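PDB 3H14: aminotransferase, classes I and II from Silicibacter pomeroyi DSS-3, which probably transfers amino groups between L-aspartate and 2-oxoglutarate, using pyridoxal 5'-phosphate as cofactor. Local coordinates for residues R79-G82 with E83-V87; A212-A215 with L216-T219. One frame throughout, in Å; residues are numbered along the deposited sequence.

Contact 1. Residues R79-G82 with E83-V87; sequences RLYG and EWYGV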
ATOM      1  N   ARG A  79      -0.328  19.176  11.352  1.00 28.61           N
ATOM      2  CA  ARG A  79       0.718  20.041  10.787  1.00 29.02           C
ATOM      3  C   ARG A  79       1.266  19.483   9.460  1.00 28.75           C
ATOM      4  O   ARG A  79       1.535  20.236   8.520  1.00 27.64           O
ATOM      5  CB  ARG A  79       1.848  20.217  11.810  1.00 29.67           C
ATOM      6  CG  ARG A  79       3.026  21.081  11.363  1.00 30.79           C
ATOM      7  CD  ARG A  79       3.960  21.365  12.543  1.00 33.03           C
ATOM      8  NE  ARG A  79       5.364  21.123  12.206  1.00 35.77           N
ATOM      9  CZ  ARG A  79       6.325  20.907  13.100  1.00 38.44           C
ATOM     10  NH1 ARG A  79       6.052  20.880  14.406  1.00 40.98           N
ATOM     11  NH2 ARG A  79       7.571  20.685  12.684  1.00 39.59           N
ATOM     12  N   LEU A  80       1.436  18.159   9.384  1.00 27.77           N
ATOM     13  CA  LEU A  80       1.863  17.517   8.134  1.00 26.82           C
ATOM     14  C   LEU A  80       0.933  17.853   6.950  1.00 26.89           C
ATOM     15  O   LEU A  80       1.406  18.070   5.820  1.00 26.84           O
ATOM     16  CB  LEU A  80       2.018  15.983   8.339  1.00 26.64           C
ATOM     17  CG  LEU A  80       2.230  15.083   7.105  1.00 26.91           C
ATOM     18  CD1 LEU A  80       3.077  13.857   7.424  1.00 23.84           C
ATOM     19  CD2 LEU A  80       0.922  14.657   6.516  1.00 25.49           C
ATOM     20  N   TYR A  81      -0.372  17.948   7.205  1.00 26.57           N
ATOM     21  CA  TYR A  81      -1.335  18.228   6.136  1.00 26.94           C
ATOM     22  C   TYR A  81      -1.169  19.633   5.579  1.00 28.35           C
ATOM     23  O   TYR A  81      -1.330  19.837   4.378  1.00 28.91           O
ATOM     24  CB  TYR A  81      -2.783  17.913   6.565  1.00 26.23           C
ATOM     25  CG  TYR A  81      -3.079  16.410   6.489  1.00 24.90           C
ATOM     26  CD1 TYR A  81      -3.464  15.824   5.296  1.00 25.82           C
ATOM     27  CD2 TYR A  81      -2.893  15.575   7.593  1.00 24.17           C
ATOM     28  CE1 TYR A  81      -3.711  14.464   5.195  1.00 23.35           C
ATOM     29  CE2 TYR A  81      -3.129  14.196   7.504  1.00 26.06           C
ATOM     30  CZ  TYR A  81      -3.533  13.646   6.292  1.00 25.17           C
ATOM     31  OH  TYR A  81      -3.786  12.283   6.185  1.00 22.31           O
ATOM     32  N   GLY A  82      -0.832  20.593   6.436  1.00 28.82           N
ATOM     33  CA  GLY A  82      -0.487  21.928   5.960  1.00 30.40           C
ATOM     34  C   GLY A  82       0.815  21.937   5.164  1.00 30.48           C
ATOM     35  O   GLY A  82       0.877  22.460   4.052  1.00 31.19           O
ATOM     36  N   GLU A  83       1.849  21.341   5.737  1.00 30.57           N
ATOM     37  CA  GLU A  83       3.169  21.389   5.144  1.00 30.95           C
ATOM     38  C   GLU A  83       3.249  20.575   3.842  1.00 31.07           C
ATOM     39  O   GLU A  83       3.876  21.009   2.893  1.00 31.71           O
ATOM     40  CB  GLU A  83       4.212  20.923   6.162  1.00 30.89           C
ATOM     41  CG  GLU A  83       4.359  21.894   7.336  1.00 32.64           C
ATOM     42  CD  GLU A  83       5.394  21.479   8.361  1.00 33.72           C
ATOM     43  OE1 GLU A  83       5.979  20.377   8.246  1.00 37.53           O
ATOM     44  OE2 GLU A  83       5.619  22.259   9.317  1.00 37.76           O
ATOM     45  N   TRP A  84       2.598  19.415   3.791  1.00 29.77           N
ATOM     46  CA  TRP A  84       2.619  18.575   2.580  1.00 29.72           C
ATOM     47  C   TRP A  84       1.587  18.975   1.509  1.00 29.40           C
ATOM     48  O   TRP A  84       1.880  18.854   0.322  1.00 30.53           O
ATOM     49  CB  TRP A  84       2.438  17.103   2.970  1.00 28.76           C
ATOM     50  CG  TRP A  84       3.699  16.443   3.419  1.00 28.27           C
ATOM     51  CD1 TRP A  84       4.865  17.044   3.749  1.00 28.44           C
ATOM     52  CD2 TRP A  84       3.907  15.040   3.595  1.00 27.87           C
ATOM     53  NE1 TRP A  84       5.794  16.110   4.114  1.00 29.32           N
ATOM     54  CE2 TRP A  84       5.237  14.865   4.013  1.00 28.55           C
ATOM     55  CE3 TRP A  84       3.102  13.909   3.419  1.00 28.49           C
ATOM     56  CZ2 TRP A  84       5.777  13.607   4.281  1.00 28.21           C
ATOM     57  CZ3 TRP A  84       3.640  12.672   3.663  1.00 28.25           C
ATOM     58  CH2 TRP A  84       4.965  12.528   4.095  1.00 28.33           C
ATOM     59  N   TYR A  85       0.401  19.450   1.911  1.00 29.84           N
ATOM     60  CA  TYR A  85      -0.700  19.670   0.953  1.00 29.89           C
ATOM     61  C   TYR A  85      -1.331  21.073   0.956  1.00 30.90           C
ATOM     62  O   TYR A  85      -2.246  21.345   0.154  1.00 29.91           O
ATOM     63  CB  TYR A  85      -1.814  18.657   1.209  1.00 29.34           C
ATOM     64  CG  TYR A  85      -1.343  17.222   1.338  1.00 28.73           C
ATOM     65  CD1 TYR A  85      -1.050  16.445   0.206  1.00 27.53           C
ATOM     66  CD2 TYR A  85      -1.180  16.651   2.579  1.00 28.01           C
ATOM     67  CE1 TYR A  85      -0.607  15.124   0.335  1.00 27.80           C
ATOM     68  CE2 TYR A  85      -0.750  15.320   2.728  1.00 28.21           C
ATOM     69  CZ  TYR A  85      -0.459  14.568   1.599  1.00 29.24           C
ATOM     70  OH  TYR A  85      -0.025  13.267   1.750  1.00 28.99           O
ATOM     71  N   GLY A  86      -0.881  21.932   1.870  1.00 31.91           N
ATOM     72  CA  GLY A  86      -1.530  23.211   2.086  1.00 33.05           C
ATOM     73  C   GLY A  86      -2.956  23.039   2.556  1.00 33.37           C
ATOM     74  O   GLY A  86      -3.800  23.869   2.259  1.00 34.17           O
ATOM     75  N   VAL A  87      -3.237  21.959   3.278  1.00 33.44           N
ATOM     76  CA  VAL A  87      -4.556  21.740   3.859  1.00 33.39           C
ATOM     77  C   VAL A  87      -4.567  22.110   5.340  1.00 34.10           C
ATOM     78  O   VAL A  87      -3.754  21.604   6.109  1.00 34.72           O
ATOM     79  CB  VAL A  87      -5.021  20.276   3.687  1.00 33.21           C
ATOM     80  CG1 VAL A  87      -6.122  19.952   4.648  1.00 31.61           C
ATOM     81  CG2 VAL A  87      -5.494  20.043   2.255  1.00 32.77           C
TER

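Contact 2. Residues A212-A215 with L216-T219; sequences AVTA and LELT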
ATOM      1  N   ALA A 212       1.598  13.768  -4.785  1.00 26.02           N
ATOM      2  CA  ALA A 212       0.453  13.035  -4.256  1.00 25.42           C
ATOM      3  C   ALA A 212      -0.621  14.046  -3.924  1.00 25.06           C
ATOM      4  O   ALA A 212      -0.316  15.185  -3.539  1.00 25.31           O
ATOM      5  CB  ALA A 212       0.825  12.205  -3.015  1.00 25.04           C
ATOM      6  N   VAL A 213      -1.871  13.649  -4.147  1.00 24.65           N
ATOM      7  CA  VAL A 213      -3.019  14.504  -3.846  1.00 24.13           C
ATOM      8  C   VAL A 213      -3.852  13.880  -2.739  1.00 23.65           C
ATOM      9  O   VAL A 213      -4.415  12.831  -2.936  1.00 23.17           O
ATOM     10  CB  VAL A 213      -3.931  14.722  -5.075  1.00 24.57           C
ATOM     11  CG1 VAL A 213      -5.045  15.685  -4.707  1.00 24.48           C
ATOM     12  CG2 VAL A 213      -3.127  15.266  -6.271  1.00 23.64           C
ATOM     13  N   THR A 214      -3.938  14.524  -1.574  1.00 23.98           N
ATOM     14  CA  THR A 214      -4.827  14.018  -0.534  1.00 24.06           C
ATOM     15  C   THR A 214      -6.266  14.288  -0.939  1.00 24.59           C
ATOM     16  O   THR A 214      -6.564  15.328  -1.508  1.00 24.20           O
ATOM     17  CB  THR A 214      -4.545  14.579   0.894  1.00 23.93           C
ATOM     18  OG1 THR A 214      -5.435  13.948   1.819  1.00 24.92           O
ATOM     19  CG2 THR A 214      -4.775  16.065   1.002  1.00 24.67           C
ATOM     20  N   ALA A 215      -7.145  13.320  -0.685  1.00 24.60           N
ATOM     21  CA  ALA A 215      -8.570  13.489  -0.918  1.00 25.10           C
ATOM     22  C   ALA A 215      -9.131  14.700  -0.186  1.00 25.67           C
ATOM     23  O   ALA A 215     -10.123  15.271  -0.632  1.00 26.24           O
ATOM     24  CB  ALA A 215      -9.328  12.259  -0.510  1.00 24.29           C
ATOM     25  N   LEU A 216      -8.488  15.095   0.910  1.00 26.01           N
ATOM     26  CA  LEU A 216      -8.852  16.321   1.663  1.00 26.81           C
ATOM     27  C   LEU A 216      -8.731  17.626   0.856  1.00 27.71           C
ATOM     28  O   LEU A 216      -9.367  18.602   1.181  1.00 29.14           O
ATOM     29  CB  LEU A 216      -8.026  16.401   2.944  1.00 25.77           C
ATOM     30  CG  LEU A 216      -8.195  15.156   3.835  1.00 25.92           C
ATOM     31  CD1 LEU A 216      -7.376  15.299   5.083  1.00 26.61           C
ATOM     32  CD2 LEU A 216      -9.650  14.946   4.211  1.00 27.68           C
ATOM     33  N   GLU A 217      -7.940  17.635  -0.202  1.00 28.98           N
ATOM     34  CA  GLU A 217      -7.854  18.791  -1.105  1.00 29.27           C
ATOM     35  C   GLU A 217      -9.115  18.967  -1.963  1.00 30.21           C
ATOM     36  O   GLU A 217      -9.281  20.014  -2.592  1.00 31.06           O
ATOM     37  CB  GLU A 217      -6.649  18.666  -2.034  1.00 29.14           C
ATOM     38  CG  GLU A 217      -5.257  18.850  -1.376  1.00 30.25           C
ATOM     39  CD  GLU A 217      -4.119  18.645  -2.363  1.00 30.67           C
ATOM     40  OE1 GLU A 217      -3.334  17.670  -2.230  1.00 31.85           O
ATOM     41  OE2 GLU A 217      -4.018  19.446  -3.309  1.00 33.23           O
ATOM     42  N   LEU A 218      -9.967  17.940  -2.029  1.00 30.47           N
ATOM     43  CA  LEU A 218     -11.186  17.948  -2.856  1.00 30.62           C
ATOM     44  C   LEU A 218     -12.463  17.836  -2.055  1.00 30.57           C
ATOM     45  O   LEU A 218     -13.485  18.348  -2.481  1.00 31.16           O
ATOM     46  CB  LEU A 218     -11.160  16.817  -3.891  1.00 30.64           C
ATOM     47  CG  LEU A 218     -10.146  17.101  -5.012  1.00 33.13           C
ATOM     48  CD1 LEU A 218      -9.253  15.904  -5.281  1.00 33.73           C
ATOM     49  CD2 LEU A 218     -10.789  17.630  -6.294  1.00 32.03           C
ATOM     50  N   THR A 219     -12.433  17.129  -0.927  1.00 30.78           N
ATOM     51  CA  THR A 219     -13.627  17.007  -0.081  1.00 30.77           C
ATOM     52  C   THR A 219     -13.256  16.709   1.351  1.00 30.69           C
ATOM     53  O   THR A 219     -12.186  16.185   1.612  1.00 29.81           O
ATOM     54  CB  THR A 219     -14.565  15.865  -0.566  1.00 31.31           C
ATOM     55  OG1 THR A 219     -15.815  15.917   0.148  1.00 31.04           O
ATOM     56  CG2 THR A 219     -13.894  14.466  -0.381  1.00 30.29           C
TER
HETATM   57  O   HOH W   1      -1.002  17.845  -3.369  1.00 29.21           O

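Contact 1. Residues R79-G82 with E83-V87
Leu-80 lies over one face of the Trp-84 indole, one turn apart near the end of helix 71-85. Its CD1 stands 3.8 Å from the centroid of the Trp-84 six-membered ring, almost on the ring normal, which makes a CH-pi contact. With CG anti to the backbone N (chi1 170°), the isobutyl group of Leu-80 is carried to that face. Its other branch, CD2, touches Trp-84 CE3 at 3.9 Å. This is the tight side of the contact. Tyr-81 and Tyr-85 continue it, lying side by side and pointing the same way. Tyr-81 CD1 meets Tyr-85 CD2 at 3.6 Å, and the ring planes are 31° apart. Both hydroxyls bond outside the segments, Tyr-81 OH to Trp-241 NE1 and Tyr-85 OH to His-204 ND1.

The opposing charges of Arg-79 and Glu-83 lie on the solvent side. Arg-79 NE donates to Glu-83 OE2 at 3.1 Å in a salt bridge. The bond is bent, and NE comes from above the carboxylate plane. Glu-83 OE1 is hydrogen-bonded to a glycerol, probably from the crystallisation liquor.

The helix runs to Tyr-85, and Gly-86, with positive phi, leaves it. Tyr-81 O accepts from Tyr-85 N at 3.0 Å and from Val-87 N at 3.1 Å, on opposite faces of its carbonyl plane. Gly-86 N bonds to Gly-82 O at 2.9 Å. The last backbone N-H groups thus find acceptors within the turn. The chemistry is consistent with a helix end fixed by apolar packing and backbone bonds, while the bent ion pair probably adds little.

Contact 2. Residues A212-A215 with L216-T219
Glu-217 reaches back along the chain and accepts the backbone N-H of Thr-214 with OE1, at 3.3 Å. The N-H meets the anti side of the carboxylate, 33° out of its plane. The same OE1 accepts from a water at 2.6 Å, and that water also donates to Ala-212 O. The Glu-217 side chain crosses that of Val-213 at about a right angle, with Glu-217 OE1 3.6 Å from Val-213 CG1. In return, Glu-217 N donates to Thr-214 O at 3.0 Å. With an alanine here, the Thr-214 N-H would probably lose this acceptor and the water one of its anchors.

The first torsion of Thr-214 (chi1 -177°) turns OG1 from the backbone N to within 3.4 Å of Leu-216 N, a weak bond, while CG2 rests on Glu-217 CG. Ala-215 O takes two donors, Leu-218 N and Thr-219 N.

Further out, Glu-201 positions the turn: OE1 bonds to Thr-214 OG1 and OE2 to Ala-215 N. Leu-218 packs on helix 180-192. The arrangement resembles a capping box at the start of a short 3-10 turn, with Thr-214 as N-cap and Glu-217 closing back on it, although the threonine hydroxyl meets Leu-216 N rather than Glu-217 N.

In the fold
Contact 1 closes well before contact 2 opens along the chain, yet their centres lie about 11 Å apart and their side chains touch. Tyr-85 CG packs on Thr-214 CG2 at 3.6 Å. Tyr-85 CD1 lies 3.6 Å from Glu-217 OE1. Tyr-81 CE1 meets Leu-216 CD1 at 3.8 Å. The two tyrosines near the end of helix 71-85 therefore rest against the capped turn. That turn belongs to the connection between strands 196-200 and 223-227, parallel neighbours in the seven-stranded mixed sheet. His-204 lies in that same connection, and Trp-241 on strand 240-243. This sheet, with 240-243 as its one antiparallel strand, is that of the large domain of fold type I pyridoxal-phosphate enzymes.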